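Histidine triad protein (Bacillus subtilis, PDB 1Y23) probably binds nucleotides and acts as a nucleotide hydrolase or transferase, as do other histidine triad proteins. Local coordinates at residues B[9-12]-B[16-19]; B[20-23]-B[29-32]; B[42-47]-B[62-67]; B[48-51]-B[55-58]; B[104-109]-B[113-118]. All blocks are in the same frame, centred on the assembly; numbering follows the deposited sequence.

From the N terminus, contact 1 closes a short turn at the end of helix 8-13. Contact 2 follows at once, since 16-19 runs straight into 20-23, and closes the hairpin of strands 21-24 and 28-32. Ile12 and Phe31 touch where these two meet. Strand 42-46 then bonds to strand 28-32 and packs against 62-67 in contact 3. The loop so closed contains contact 4, which joins 48-51 to 55-58; Tyr64 and Phe56 touch between the two. Contacts 1 and 4 also share the zinc ion, through Cys10 and His49. Contact 5 comes last and closes the short turn 110-112 between strands 103-108 and 115-119. The first lies beside strand 42-46; the second leads to the other subunit.

Contact 1: residues B[9-12]-B[16-19]; sequences FCKI and DIPS. With ZN (zinc ion), chain G.
Lys11 O takes a hydrogen bond from Ile17 N at 3.2 Å, which draws the loop 16-19 back against the helix. The donor sits above the carbonyl plane, and the N-H...O angle is 146°. Asp16 N lies 2.8 Å from the same Lys11 O. Carbon contacts flank this oxygen. The end of Ile17 reaches the root of the Lys11 side chain, with Ile17 CD1 3.8 Å from Lys11 CB. Ile17 CB also meets Ile12 CG1 at 4.0 Å. The second branch of Ile12 does different work. CG1 lies beside the backbone N (chi1 -67°), which leaves CG2 anti to it, and Ile12 CG2 presses on Ser19, 3.4 Å from OG and 3.5 Å from CB. That carbon pair is tight. The Lys11 chain bends at its last two torsions, and Lys11 NZ ends 4.3 Å from Asp16 OD2, probably near enough for some attraction but beyond a salt bridge. Cys10 faces away from the loop and binds the zinc ion through SG at 2.5 Å; Cys7, His49 and His100 complete the site. The contact lies at the surface, between the metal-binding helix 8-13 and the lead-in to strand 21-24, while Phe9 of the same helix packs on strand 42-46.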
loop_
_atom_site.group_PDB
_atom_site.type_symbol
_atom_site.label_atom_id
_atom_site.label_comp_id
_atom_site.label_asym_id
_atom_site.label_seq_id
_atom_site.Cartn_x
_atom_site.Cartn_y
_atom_site.Cartn_z
ATOM N N PHE B 9 13.038 -13.845 1.997
ATOM C CA PHE B 9 12.237 -13.406 3.146
ATOM C C PHE B 9 11.887 -14.543 4.099
ATOM O O PHE B 9 11.752 -14.332 5.305
ATOM C CB PHE B 9 10.949 -12.717 2.686
ATOM C CG PHE B 9 11.170 -11.364 2.070
ATOM C CD1 PHE B 9 12.401 -10.718 2.186
ATOM C CD2 PHE B 9 10.137 -10.724 1.387
ATOM C CE1 PHE B 9 12.601 -9.456 1.629
ATOM C CE2 PHE B 9 10.325 -9.459 0.824
ATOM C CZ PHE B 9 11.561 -8.820 0.945
ATOM N N CYS B 10 11.723 -15.743 3.558
ATOM C CA CYS B 10 11.424 -16.892 4.395
ATOM C C CYS B 10 12.664 -17.218 5.223
ATOM O O CYS B 10 12.557 -17.657 6.366
ATOM C CB CYS B 10 11.013 -18.097 3.535
ATOM S SG CYS B 10 9.230 -18.168 3.140
ATOM N N LYS B 11 13.841 -16.988 4.648
ATOM C CA LYS B 11 15.090 -17.259 5.357
ATOM C C LYS B 11 15.334 -16.203 6.436
ATOM O O LYS B 11 16.018 -16.469 7.421
ATOM C CB LYS B 11 16.266 -17.296 4.377
ATOM C CG LYS B 11 16.045 -18.232 3.203
ATOM C CD LYS B 11 17.307 -18.410 2.383
ATOM C CE LYS B 11 18.213 -19.470 3.000
ATOM N NZ LYS B 11 17.596 -20.826 2.867
ATOM N N ILE B 12 14.789 -15.003 6.244
ATOM C CA ILE B 12 14.931 -13.953 7.244
ATOM C C ILE B 12 13.952 -14.265 8.380
ATOM O O ILE B 12 14.237 -14.001 9.546
ATOM C CB ILE B 12 14.606 -12.552 6.675
ATOM C CG1 ILE B 12 15.659 -12.149 5.635
ATOM C CG2 ILE B 12 14.553 -11.533 7.804
ATOM C CD1 ILE B 12 15.372 -10.828 4.926
ATOM N N ASP B 16 17.760 -17.703 9.232
ATOM C CA ASP B 16 18.943 -18.104 8.468
ATOM C C ASP B 16 19.757 -16.912 7.953
ATOM O O ASP B 16 20.955 -17.038 7.687
ATOM C CB ASP B 16 18.558 -18.983 7.270
ATOM C CG ASP B 16 17.890 -20.281 7.679
ATOM O OD1 ASP B 16 18.429 -20.996 8.553
ATOM O OD2 ASP B 16 16.819 -20.592 7.109
ATOM N N ILE B 17 19.095 -15.767 7.800
ATOM C CA ILE B 17 19.725 -14.532 7.326
ATOM C C ILE B 17 19.434 -13.449 8.360
ATOM O O ILE B 17 18.289 -13.266 8.765
ATOM C CB ILE B 17 19.129 -14.078 5.958
ATOM C CG1 ILE B 17 19.443 -15.119 4.879
ATOM C CG2 ILE B 17 19.670 -12.697 5.575
ATOM C CD1 ILE B 17 18.962 -14.745 3.492
ATOM N N PRO B 18 20.467 -12.709 8.797
ATOM C CA PRO B 18 20.287 -11.649 9.792
ATOM C C PRO B 18 19.433 -10.504 9.259
ATOM O O PRO B 18 19.377 -10.280 8.052
ATOM C CB PRO B 18 21.718 -11.212 10.080
ATOM C CG PRO B 18 22.376 -11.378 8.753
ATOM C CD PRO B 18 21.858 -12.736 8.312
ATOM N N SER B 19 18.767 -9.790 10.159
ATOM C CA SER B 19 17.926 -8.659 9.769
ATOM C C SER B 19 17.810 -7.641 10.896
ATOM O O SER B 19 18.043 -7.959 12.061
ATOM C CB SER B 19 16.526 -9.148 9.360
ATOM O OG SER B 19 15.890 -9.872 10.403
HETATM ZN ZN ZN G . 8.813 -16.507 1.376
#

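Contact 2: residues B[20-23]-B[29-32]; sequences AKVY and LAFL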
loop_
_atom_site.group_PDB
_atom_site.type_symbol
_atom_site.label_atom_id
_atom_site.label_comp_id
_atom_site.label_asym_id
_atom_site.label_seq_id
_atom_site.Cartn_x
_atom_site.Cartn_y
_atom_site.Cartn_z
ATOM N N ALA B 20 17.474 -6.407 10.540
ATOM C CA ALA B 20 17.300 -5.346 11.527
ATOM C C ALA B 20 15.796 -5.282 11.783
ATOM O O ALA B 20 15.066 -4.575 11.081
ATOM C CB ALA B 20 17.809 -4.020 10.967
ATOM N N LYS B 21 15.348 -6.043 12.783
ATOM C CA LYS B 21 13.931 -6.132 13.145
ATOM C C LYS B 21 13.364 -4.906 13.855
ATOM O O LYS B 21 14.034 -4.276 14.672
ATOM C CB LYS B 21 13.688 -7.381 14.008
ATOM C CG LYS B 21 14.114 -8.688 13.344
ATOM C CD LYS B 21 13.655 -9.922 14.124
ATOM C CE LYS B 21 14.121 -11.217 13.447
ATOM N NZ LYS B 21 13.599 -12.452 14.093
ATOM N N VAL B 22 12.121 -4.569 13.538
ATOM C CA VAL B 22 11.484 -3.423 14.162
ATOM C C VAL B 22 10.181 -3.848 14.811
ATOM O O VAL B 22 9.703 -3.220 15.757
ATOM C CB VAL B 22 11.211 -2.320 13.133
ATOM C CG1 VAL B 22 12.525 -1.892 12.492
ATOM C CG2 VAL B 22 10.247 -2.823 12.076
ATOM N N TYR B 23 9.615 -4.932 14.304
ATOM C CA TYR B 23 8.375 -5.443 14.844
ATOM C C TYR B 23 8.239 -6.914 14.536
ATOM O O TYR B 23 8.695 -7.384 13.495
ATOM C CB TYR B 23 7.186 -4.701 14.246
ATOM C CG TYR B 23 5.856 -5.229 14.726
ATOM C CD1 TYR B 23 5.268 -4.757 15.901
ATOM C CD2 TYR B 23 5.188 -6.217 14.009
ATOM C CE1 TYR B 23 4.036 -5.260 16.340
ATOM C CE2 TYR B 23 3.970 -6.722 14.437
ATOM C CZ TYR B 23 3.398 -6.241 15.595
ATOM O OH TYR B 23 2.174 -6.728 15.983
ATOM N N LEU B 29 6.191 -9.984 10.586
ATOM C CA LEU B 29 7.588 -9.684 10.822
ATOM C C LEU B 29 7.942 -8.451 9.996
ATOM O O LEU B 29 7.712 -8.408 8.779
ATOM C CB LEU B 29 8.493 -10.853 10.420
ATOM C CG LEU B 29 10.003 -10.635 10.657
ATOM C CD1 LEU B 29 10.264 -10.334 12.141
ATOM C CD2 LEU B 29 10.775 -11.878 10.241
ATOM N N ALA B 30 8.482 -7.444 10.678
ATOM C CA ALA B 30 8.898 -6.199 10.047
ATOM C C ALA B 30 10.399 -5.997 10.277
ATOM O O ALA B 30 10.925 -6.315 11.347
ATOM C CB ALA B 30 8.115 -5.036 10.620
ATOM N N PHE B 31 11.079 -5.475 9.262
ATOM C CA PHE B 31 12.516 -5.239 9.330
ATOM C C PHE B 31 12.971 -4.223 8.288
ATOM O O PHE B 31 12.340 -4.056 7.243
ATOM C CB PHE B 31 13.276 -6.556 9.142
ATOM C CG PHE B 31 12.876 -7.321 7.913
ATOM C CD1 PHE B 31 13.395 -6.986 6.666
ATOM C CD2 PHE B 31 11.971 -8.377 8.002
ATOM C CE1 PHE B 31 13.022 -7.692 5.524
ATOM C CE2 PHE B 31 11.589 -9.091 6.869
ATOM C CZ PHE B 31 12.115 -8.749 5.623
ATOM N N LEU B 32 14.073 -3.543 8.584
ATOM C CA LEU B 32 14.616 -2.533 7.687
ATOM C C LEU B 32 15.028 -3.096 6.323
ATOM O O LEU B 32 15.552 -4.207 6.228
ATOM C CB LEU B 32 15.815 -1.843 8.355
ATOM C CG LEU B 32 15.471 -0.880 9.503
ATOM C CD1 LEU B 32 16.746 -0.372 10.175
ATOM C CD2 LEU B 32 14.665 0.279 8.950
#
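Ala30 is gripped through both backbone polar atoms. Its N donates to Tyr23 O at 2.8 Å, and its O accepts from Val22 N at 3.0 Å. A third bond runs from Leu32 N to Ala20 O, at 2.9 Å. Val22 and Tyr23 both face Ala30, which makes a classic beta bulge in this antiparallel hairpin. Small apolar groups fill in around it. Val22 CG2, set between the backbone N and the carbonyl carbon, presses tightly on Ala30 CB at 3.4 Å. Tyr23 CB touches the same Ala30 CB at 3.8 Å. Lys21 CD rests on Leu29 CD1 at 3.9 Å, and Lys21 NZ makes a salt bridge to Glu24. Further out, Tyr23 OH bonds to Asp25, and Ile71 of helix 67-79 packs on Tyr23 and Ala30. Gln132 and Ser135 of the second subunit pack on Ala20, Val22 and Leu32. Backbone bonds therefore carry the pairing, with small apolar groups as filler, and the longer polar side chains find partners nearby in the hairpin.

Contact 3: residues B[42-47]-B[62-67]; sequences TLVIPK and KQYFHA
The polar link between the segments is a single hydrogen bond, from Tyr64 OH to Val44 O at 2.7 Å. The hydroxyl stands above the carbonyl plane, with a C=O...O angle of 122°. It gives the buried phenol a partner on the strand. The apolar contacts lie beside this bond. Val44 CG1 meets Tyr64 CE1 at 3.6 Å and lies 3.5 Å from Tyr64 OH. This methyl is anti to the backbone N (chi1 -177°), which turns it to the phenol end of the ring. The Pro46 ring comes from the opposite side of the tyrosine ring plane from Val44 CG1, with Pro46 CD 3.9 Å from Tyr64 CE1. Backbone atoms also meet the ring: Ile45 C approaches CE1 at the edge, near the ring plane. An aromatic contact comes from outside the segments, where Tyr101 meets Tyr64 edge-to-face. Phe65, the next residue, stacks on Phe65 of the second subunit. The whole joins the central strand 42-46 of the antiparallel HIT-fold sheet to the approach of helix 67-79, next to the dimer interface.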
loop_
_atom_site.group_PDB
_atom_site.type_symbol
_atom_site.label_atom_id
_atom_site.label_comp_id
_atom_site.label_asym_id
_atom_site.label_seq_id
_atom_site.Cartn_x
_atom_site.Cartn_y
_atom_site.Cartn_z
ATOM N N THR B 42 11.283 0.511 5.878
ATOM C CA THR B 42 10.909 -0.763 6.487
ATOM C C THR B 42 10.096 -1.712 5.602
ATOM O O THR B 42 9.292 -1.280 4.776
ATOM C CB THR B 42 10.090 -0.513 7.776
ATOM O OG1 THR B 42 10.838 0.326 8.665
ATOM C CG2 THR B 42 9.777 -1.820 8.476
ATOM N N LEU B 43 10.315 -3.010 5.789
ATOM C CA LEU B 43 9.565 -4.036 5.072
ATOM C C LEU B 43 8.681 -4.763 6.078
ATOM O O LEU B 43 9.168 -5.258 7.093
ATOM C CB LEU B 43 10.495 -5.048 4.418
ATOM C CG LEU B 43 11.137 -4.552 3.129
ATOM C CD1 LEU B 43 12.302 -5.459 2.763
ATOM C CD2 LEU B 43 10.077 -4.516 2.016
ATOM N N VAL B 44 7.383 -4.812 5.797
ATOM C CA VAL B 44 6.435 -5.488 6.671
ATOM C C VAL B 44 5.896 -6.675 5.889
ATOM O O VAL B 44 5.221 -6.513 4.864
ATOM C CB VAL B 44 5.257 -4.570 7.062
ATOM C CG1 VAL B 44 4.343 -5.281 8.037
ATOM C CG2 VAL B 44 5.771 -3.278 7.662
ATOM N N ILE B 45 6.203 -7.870 6.369
ATOM C CA ILE B 45 5.758 -9.073 5.692
ATOM C C ILE B 45 5.102 -10.055 6.654
ATOM O O ILE B 45 5.327 -9.998 7.858
ATOM C CB ILE B 45 6.955 -9.788 5.000
ATOM C CG1 ILE B 45 7.781 -10.568 6.025
ATOM C CG2 ILE B 45 7.873 -8.750 4.352
ATOM C CD1 ILE B 45 8.891 -11.402 5.418
ATOM N N PRO B 46 4.245 -10.947 6.132
ATOM C CA PRO B 46 3.572 -11.952 6.960
ATOM C C PRO B 46 4.530 -13.135 7.001
ATOM O O PRO B 46 5.285 -13.333 6.056
ATOM C CB PRO B 46 2.321 -12.269 6.158
ATOM C CG PRO B 46 2.833 -12.180 4.762
ATOM C CD PRO B 46 3.639 -10.900 4.790
ATOM N N LYS B 47 4.520 -13.909 8.078
ATOM C CA LYS B 47 5.417 -15.052 8.161
ATOM C C LYS B 47 4.950 -16.138 7.201
ATOM O O LYS B 47 5.759 -16.899 6.678
ATOM C CB LYS B 47 5.478 -15.579 9.596
ATOM C CG LYS B 47 6.064 -14.572 10.609
ATOM C CD LYS B 47 6.300 -15.208 11.987
ATOM C CE LYS B 47 6.906 -14.228 12.981
ATOM N NZ LYS B 47 7.219 -14.868 14.292
ATOM N N LYS B 62 -6.365 -10.183 8.332
ATOM C CA LYS B 62 -6.609 -9.719 9.690
ATOM C C LYS B 62 -5.355 -9.829 10.572
ATOM O O LYS B 62 -5.100 -8.958 11.401
ATOM C CB LYS B 62 -7.762 -10.525 10.305
ATOM C CG LYS B 62 -8.039 -10.238 11.778
ATOM C CD LYS B 62 -9.035 -11.249 12.356
ATOM C CE LYS B 62 -9.261 -11.033 13.843
ATOM N NZ LYS B 62 -10.207 -12.024 14.434
ATOM N N GLN B 63 -4.579 -10.893 10.390
ATOM C CA GLN B 63 -3.365 -11.099 11.179
ATOM C C GLN B 63 -2.187 -10.282 10.637
ATOM O O GLN B 63 -1.079 -10.375 11.164
ATOM C CB GLN B 63 -2.959 -12.579 11.170
ATOM C CG GLN B 63 -4.111 -13.567 11.332
ATOM C CD GLN B 63 -3.697 -14.988 10.993
ATOM O OE1 GLN B 63 -2.970 -15.213 10.025
ATOM N NE2 GLN B 63 -4.167 -15.949 11.772
ATOM N N TYR B 64 -2.424 -9.487 9.595
ATOM C CA TYR B 64 -1.355 -8.706 8.989
ATOM C C TYR B 64 -1.440 -7.188 9.016
ATOM O O TYR B 64 -0.577 -6.527 9.592
ATOM C CB TYR B 64 -1.157 -9.123 7.530
ATOM C CG TYR B 64 -0.141 -8.271 6.809
ATOM C CD1 TYR B 64 1.223 -8.500 6.958
ATOM C CD2 TYR B 64 -0.548 -7.191 6.019
ATOM C CE1 TYR B 64 2.165 -7.669 6.342
ATOM C CE2 TYR B 64 0.383 -6.350 5.399
ATOM C CZ TYR B 64 1.741 -6.599 5.566
ATOM O OH TYR B 64 2.669 -5.775 4.956
ATOM N N PHE B 65 -2.472 -6.636 8.384
ATOM C CA PHE B 65 -2.612 -5.189 8.264
ATOM C C PHE B 65 -2.556 -4.323 9.514
ATOM O O PHE B 65 -2.072 -3.196 9.446
ATOM C CB PHE B 65 -3.888 -4.836 7.494
ATOM C CG PHE B 65 -3.984 -3.369 7.135
ATOM C CD1 PHE B 65 -3.069 -2.792 6.253
ATOM C CD2 PHE B 65 -4.959 -2.557 7.704
ATOM C CE1 PHE B 65 -3.126 -1.429 5.950
ATOM C CE2 PHE B 65 -5.023 -1.191 7.406
ATOM C CZ PHE B 65 -4.103 -0.629 6.527
ATOM N N HIS B 66 -3.056 -4.822 10.642
ATOM C CA HIS B 66 -3.048 -4.014 11.855
ATOM C C HIS B 66 -1.636 -3.529 12.213
ATOM O O HIS B 66 -1.460 -2.432 12.756
ATOM C CB HIS B 66 -3.652 -4.784 13.040
ATOM C CG HIS B 66 -2.741 -5.818 13.617
ATOM N ND1 HIS B 66 -2.707 -7.118 13.162
ATOM C CD2 HIS B 66 -1.775 -5.725 14.563
ATOM C CE1 HIS B 66 -1.757 -7.781 13.798
ATOM N NE2 HIS B 66 -1.175 -6.957 14.653
ATOM N N ALA B 67 -0.627 -4.334 11.903
ATOM C CA ALA B 67 0.751 -3.955 12.204
ATOM C C ALA B 67 1.244 -2.750 11.382
ATOM O O ALA B 67 2.097 -1.983 11.844
ATOM C CB ALA B 67 1.686 -5.147 11.994
#

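Contact 4: residues B[48-51]-B[55-58]; sequences THIE and EFTD. With ZN (zinc ion), chain G.
The side chains of Ile50 and Phe56 are set roughly perpendicular, and the isoleucine tip lies over one face of the ring. Ile50 CD1 is 3.6 Å from the Phe56 ring centroid and 20° off the normal, a CH-pi contact. CG1 is anti to the backbone N (chi1 173°), and the extended chain carries CD1 out to the ring. The same Ile50 CD1 reaches Phe56 N at 3.4 Å. Ile50 and Glu55 run antiparallel alongside each other, with Ile50 CG1 3.4 Å from Glu55 CB. With an alanine in place of Ile50, this face of the Phe56 ring would probably lose its methyl cover and Glu55 CB its close neighbour. The segments belong to the link between strand 42-46 and helix 58-62 of the HIT fold, and Thr57 is the N-cap of that helix, its OG1 bonded to Leu60 N. His49, next to Ile50 in the chain, binds through ND1, at 2.2 Å, the zinc ion also held by Cys10. The Glu55 side chain reaches back to the backbone of Glu51. Its OE1 accepts from Glu51 N, though the modelled distance is too short to be relied on. The two carboxylate planes are 40° apart, and Glu51 OE2 lies 4.6 Å from Glu55 OE2, so the like charges probably repel weakly. Phe56 also meets Phe65 of the second subunit edge-to-face, and its carbonyl oxygen bonds Arg73 of that subunit.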
loop_
_atom_site.group_PDB
_atom_site.type_symbol
_atom_site.label_atom_id
_atom_site.label_comp_id
_atom_site.label_asym_id
_atom_site.label_seq_id
_atom_site.Cartn_x
_atom_site.Cartn_y
_atom_site.Cartn_z
ATOM N N THR B 48 3.643 -16.213 6.968
ATOM C CA THR B 48 3.105 -17.204 6.043
ATOM C C THR B 48 3.642 -16.853 4.654
ATOM O O THR B 48 3.653 -15.683 4.277
ATOM C CB THR B 48 1.566 -17.153 6.006
ATOM O OG1 THR B 48 1.044 -17.368 7.323
ATOM C CG2 THR B 48 1.019 -18.214 5.068
ATOM N N HIS B 49 4.096 -17.845 3.895
ATOM C CA HIS B 49 4.612 -17.547 2.567
ATOM C C HIS B 49 3.467 -17.307 1.594
ATOM O O HIS B 49 2.877 -18.239 1.056
ATOM C CB HIS B 49 5.516 -18.679 2.053
ATOM C CG HIS B 49 6.139 -18.404 0.712
ATOM N ND1 HIS B 49 7.028 -17.371 0.492
ATOM C CD2 HIS B 49 6.013 -19.044 -0.478
ATOM C CE1 HIS B 49 7.422 -17.388 -0.769
ATOM N NE2 HIS B 49 6.823 -18.392 -1.379
ATOM N N ILE B 50 3.140 -16.036 1.403
ATOM C CA ILE B 50 2.094 -15.633 0.479
ATOM C C ILE B 50 2.848 -14.891 -0.632
ATOM O O ILE B 50 3.571 -13.933 -0.360
ATOM C CB ILE B 50 1.063 -14.719 1.199
ATOM C CG1 ILE B 50 0.069 -14.146 0.202
ATOM C CG2 ILE B 50 1.773 -13.585 1.914
ATOM C CD1 ILE B 50 -0.945 -13.231 0.851
ATOM N N GLU B 51 2.696 -15.347 -1.875
ATOM C CA GLU B 51 3.392 -14.741 -3.013
ATOM C C GLU B 51 3.069 -13.287 -3.268
ATOM O O GLU B 51 3.962 -12.466 -3.472
ATOM C CB GLU B 51 3.083 -15.480 -4.320
ATOM C CG GLU B 51 3.836 -16.765 -4.587
ATOM C CD GLU B 51 3.676 -17.224 -6.037
ATOM O OE1 GLU B 51 4.072 -18.366 -6.349
ATOM O OE2 GLU B 51 3.163 -16.438 -6.866
ATOM N N GLU B 55 -3.212 -13.692 -2.993
ATOM C CA GLU B 55 -3.320 -14.885 -2.144
ATOM C C GLU B 55 -3.796 -14.613 -0.716
ATOM O O GLU B 55 -3.906 -15.537 0.092
ATOM C CB GLU B 55 -1.977 -15.622 -2.085
ATOM C CG GLU B 55 -1.402 -15.996 -3.444
ATOM C CD GLU B 55 -0.187 -16.906 -3.336
ATOM O OE1 GLU B 55 0.720 -16.600 -2.528
ATOM O OE2 GLU B 55 -0.129 -17.923 -4.068
ATOM N N PHE B 56 -4.078 -13.350 -0.411
ATOM C CA PHE B 56 -4.555 -12.983 0.909
ATOM C C PHE B 56 -5.978 -13.476 1.129
ATOM O O PHE B 56 -6.818 -13.352 0.236
ATOM C CB PHE B 56 -4.553 -11.455 1.085
ATOM C CG PHE B 56 -3.438 -10.934 1.949
ATOM C CD1 PHE B 56 -2.411 -10.168 1.402
ATOM C CD2 PHE B 56 -3.400 -11.239 3.304
ATOM C CE1 PHE B 56 -1.355 -9.715 2.199
ATOM C CE2 PHE B 56 -2.355 -10.796 4.113
ATOM C CZ PHE B 56 -1.327 -10.032 3.556
ATOM N N THR B 57 -6.231 -14.067 2.299
ATOM C CA THR B 57 -7.577 -14.502 2.684
ATOM C C THR B 57 -7.948 -13.471 3.754
ATOM O O THR B 57 -7.078 -12.742 4.236
ATOM C CB THR B 57 -7.628 -15.916 3.379
ATOM O OG1 THR B 57 -6.813 -15.911 4.562
ATOM C CG2 THR B 57 -7.169 -17.028 2.431
ATOM N N ASP B 58 -9.222 -13.413 4.123
ATOM C CA ASP B 58 -9.657 -12.479 5.153
ATOM C C ASP B 58 -8.969 -12.774 6.484
ATOM O O ASP B 58 -8.503 -11.860 7.166
ATOM C CB ASP B 58 -11.180 -12.531 5.329
ATOM C CG ASP B 58 -11.929 -11.928 4.143
ATOM O OD1 ASP B 58 -11.292 -11.248 3.314
ATOM O OD2 ASP B 58 -13.163 -12.122 4.046
HETATM ZN ZN ZN G . 8.813 -16.507 1.376
#

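Contact 5: residues B[104-109]-B[113-118]; sequences HIIPRY and DGFGAV
Bends at chi2 (-63°) and chi3 fold the Arg108 chain so that NE comes to Asp113. Arg108 NE meets Asp113 OD2 at 2.9 Å in a salt bridge whose hydrogen bond is weak. The carboxylate oxygen lies at the guanidinium edge, though the two planes are 76° apart. Asp113 OD1 uses its syn lone pair for Tyr109 N at 3.0 Å, and OD2 also takes Gly110 N. The carboxylate thus gathers the turn. Phe115 O sits over one face of the guanidinium, and NH2 bonds Asn85. A leucine in place of Arg108 would probably leave Asp113 without its charged mate and Asn85 without this donor. Ile106 CD1 lies over one face of the Phe115 ring, 4.2 Å from its centroid. Strands 104-108 and 115-118 run at 99° to each other. Phe115, Gly116 and Val118 pair with an antiparallel strand of the second subunit, so this corner turns the chain out of the HIT-fold sheet into the dimer interface.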
loop_
_atom_site.group_PDB
_atom_site.type_symbol
_atom_site.label_atom_id
_atom_site.label_comp_id
_atom_site.label_asym_id
_atom_site.label_seq_id
_atom_site.Cartn_x
_atom_site.Cartn_y
_atom_site.Cartn_z
ATOM N N HIS B 104 6.149 -1.878 1.634
ATOM C CA HIS B 104 7.218 -0.927 1.921
ATOM C C HIS B 104 6.623 0.229 2.707
ATOM O O HIS B 104 5.574 0.762 2.338
ATOM C CB HIS B 104 7.816 -0.314 0.651
ATOM C CG HIS B 104 8.576 -1.271 -0.205
ATOM N ND1 HIS B 104 7.996 -1.956 -1.253
ATOM C CD2 HIS B 104 9.885 -1.618 -0.208
ATOM C CE1 HIS B 104 8.918 -2.677 -1.867
ATOM N NE2 HIS B 104 10.072 -2.490 -1.253
ATOM N N ILE B 105 7.290 0.611 3.785
ATOM C CA ILE B 105 6.860 1.750 4.579
ATOM C C ILE B 105 7.967 2.771 4.374
ATOM O O ILE B 105 9.042 2.670 4.967
ATOM C CB ILE B 105 6.732 1.388 6.067
ATOM C CG1 ILE B 105 5.614 0.349 6.232
ATOM C CG2 ILE B 105 6.440 2.638 6.886
ATOM C CD1 ILE B 105 5.293 0.005 7.665
ATOM N N ILE B 106 7.706 3.750 3.517
ATOM C CA ILE B 106 8.719 4.740 3.194
ATOM C C ILE B 106 8.496 6.128 3.768
ATOM O O ILE B 106 7.590 6.849 3.362
ATOM C CB ILE B 106 8.883 4.847 1.666
ATOM C CG1 ILE B 106 9.150 3.448 1.082
ATOM C CG2 ILE B 106 10.032 5.785 1.329
ATOM C CD1 ILE B 106 8.930 3.341 -0.420
ATOM N N PRO B 107 9.321 6.512 4.752
ATOM C CA PRO B 107 9.184 7.840 5.354
ATOM C C PRO B 107 9.742 8.837 4.345
ATOM O O PRO B 107 10.657 8.508 3.585
ATOM C CB PRO B 107 10.037 7.735 6.616
ATOM C CG PRO B 107 11.132 6.810 6.190
ATOM C CD PRO B 107 10.382 5.739 5.424
ATOM N N ARG B 108 9.176 10.037 4.315
ATOM C CA ARG B 108 9.623 11.066 3.378
ATOM C C ARG B 108 10.231 12.249 4.121
ATOM O O ARG B 108 9.717 12.673 5.156
ATOM C CB ARG B 108 8.448 11.533 2.503
ATOM C CG ARG B 108 7.880 10.445 1.596
ATOM C CD ARG B 108 8.940 9.960 0.588
ATOM N NE ARG B 108 9.153 10.892 -0.516
ATOM C CZ ARG B 108 8.257 11.150 -1.467
ATOM N NH1 ARG B 108 8.538 12.013 -2.431
ATOM N NH2 ARG B 108 7.081 10.538 -1.467
ATOM N N TYR B 109 11.329 12.779 3.592
ATOM C CA TYR B 109 12.002 13.914 4.220
ATOM C C TYR B 109 12.173 15.096 3.264
ATOM O O TYR B 109 12.621 16.169 3.665
ATOM C CB TYR B 109 13.367 13.474 4.751
ATOM C CG TYR B 109 13.303 12.306 5.716
ATOM C CD1 TYR B 109 13.645 11.017 5.306
ATOM C CD2 TYR B 109 12.906 12.494 7.042
ATOM C CE1 TYR B 109 13.596 9.942 6.198
ATOM C CE2 TYR B 109 12.852 11.425 7.943
ATOM C CZ TYR B 109 13.201 10.156 7.515
ATOM O OH TYR B 109 13.173 9.100 8.399
ATOM N N ASP B 113 15.029 12.101 -1.059
ATOM C CA ASP B 113 14.269 10.859 -0.966
ATOM C C ASP B 113 14.555 9.930 -2.130
ATOM O O ASP B 113 14.474 10.328 -3.293
ATOM C CB ASP B 113 12.762 11.121 -0.903
ATOM C CG ASP B 113 12.332 11.728 0.412
ATOM O OD1 ASP B 113 12.930 11.374 1.458
ATOM O OD2 ASP B 113 11.385 12.543 0.400
ATOM N N GLY B 114 14.885 8.683 -1.807
ATOM C CA GLY B 114 15.173 7.697 -2.835
ATOM C C GLY B 114 13.905 7.163 -3.483
ATOM O O GLY B 114 13.959 6.282 -4.344
ATOM N N PHE B 115 12.755 7.683 -3.054
ATOM C CA PHE B 115 11.477 7.258 -3.617
ATOM C C PHE B 115 10.645 8.432 -4.110
ATOM O O PHE B 115 10.596 9.495 -3.487
ATOM C CB PHE B 115 10.641 6.458 -2.607
ATOM C CG PHE B 115 9.254 6.131 -3.105
ATOM C CD1 PHE B 115 9.060 5.144 -4.076
ATOM C CD2 PHE B 115 8.156 6.867 -2.668
ATOM C CE1 PHE B 115 7.798 4.894 -4.607
ATOM C CE2 PHE B 115 6.889 6.626 -3.190
ATOM C CZ PHE B 115 6.706 5.637 -4.168
ATOM N N GLY B 116 9.989 8.211 -5.241
ATOM C CA GLY B 116 9.148 9.222 -5.847
ATOM C C GLY B 116 8.207 8.536 -6.814
ATOM O O GLY B 116 8.599 7.606 -7.520
ATOM N N ALA B 117 6.966 8.993 -6.850
ATOM C CA ALA B 117 5.969 8.394 -7.724
ATOM C C ALA B 117 5.693 9.207 -8.986
ATOM O O ALA B 117 5.191 10.333 -8.915
ATOM C CB ALA B 117 4.669 8.189 -6.949
ATOM N N VAL B 118 6.025 8.630 -10.138
ATOM C CA VAL B 118 5.765 9.271 -11.420
ATOM C C VAL B 118 4.243 9.219 -11.544
ATOM O O VAL B 118 3.658 8.138 -11.470
ATOM C CB VAL B 118 6.394 8.473 -12.591
ATOM C CG1 VAL B 118 5.921 9.032 -13.920
ATOM C CG2 VAL B 118 7.914 8.521 -12.503
#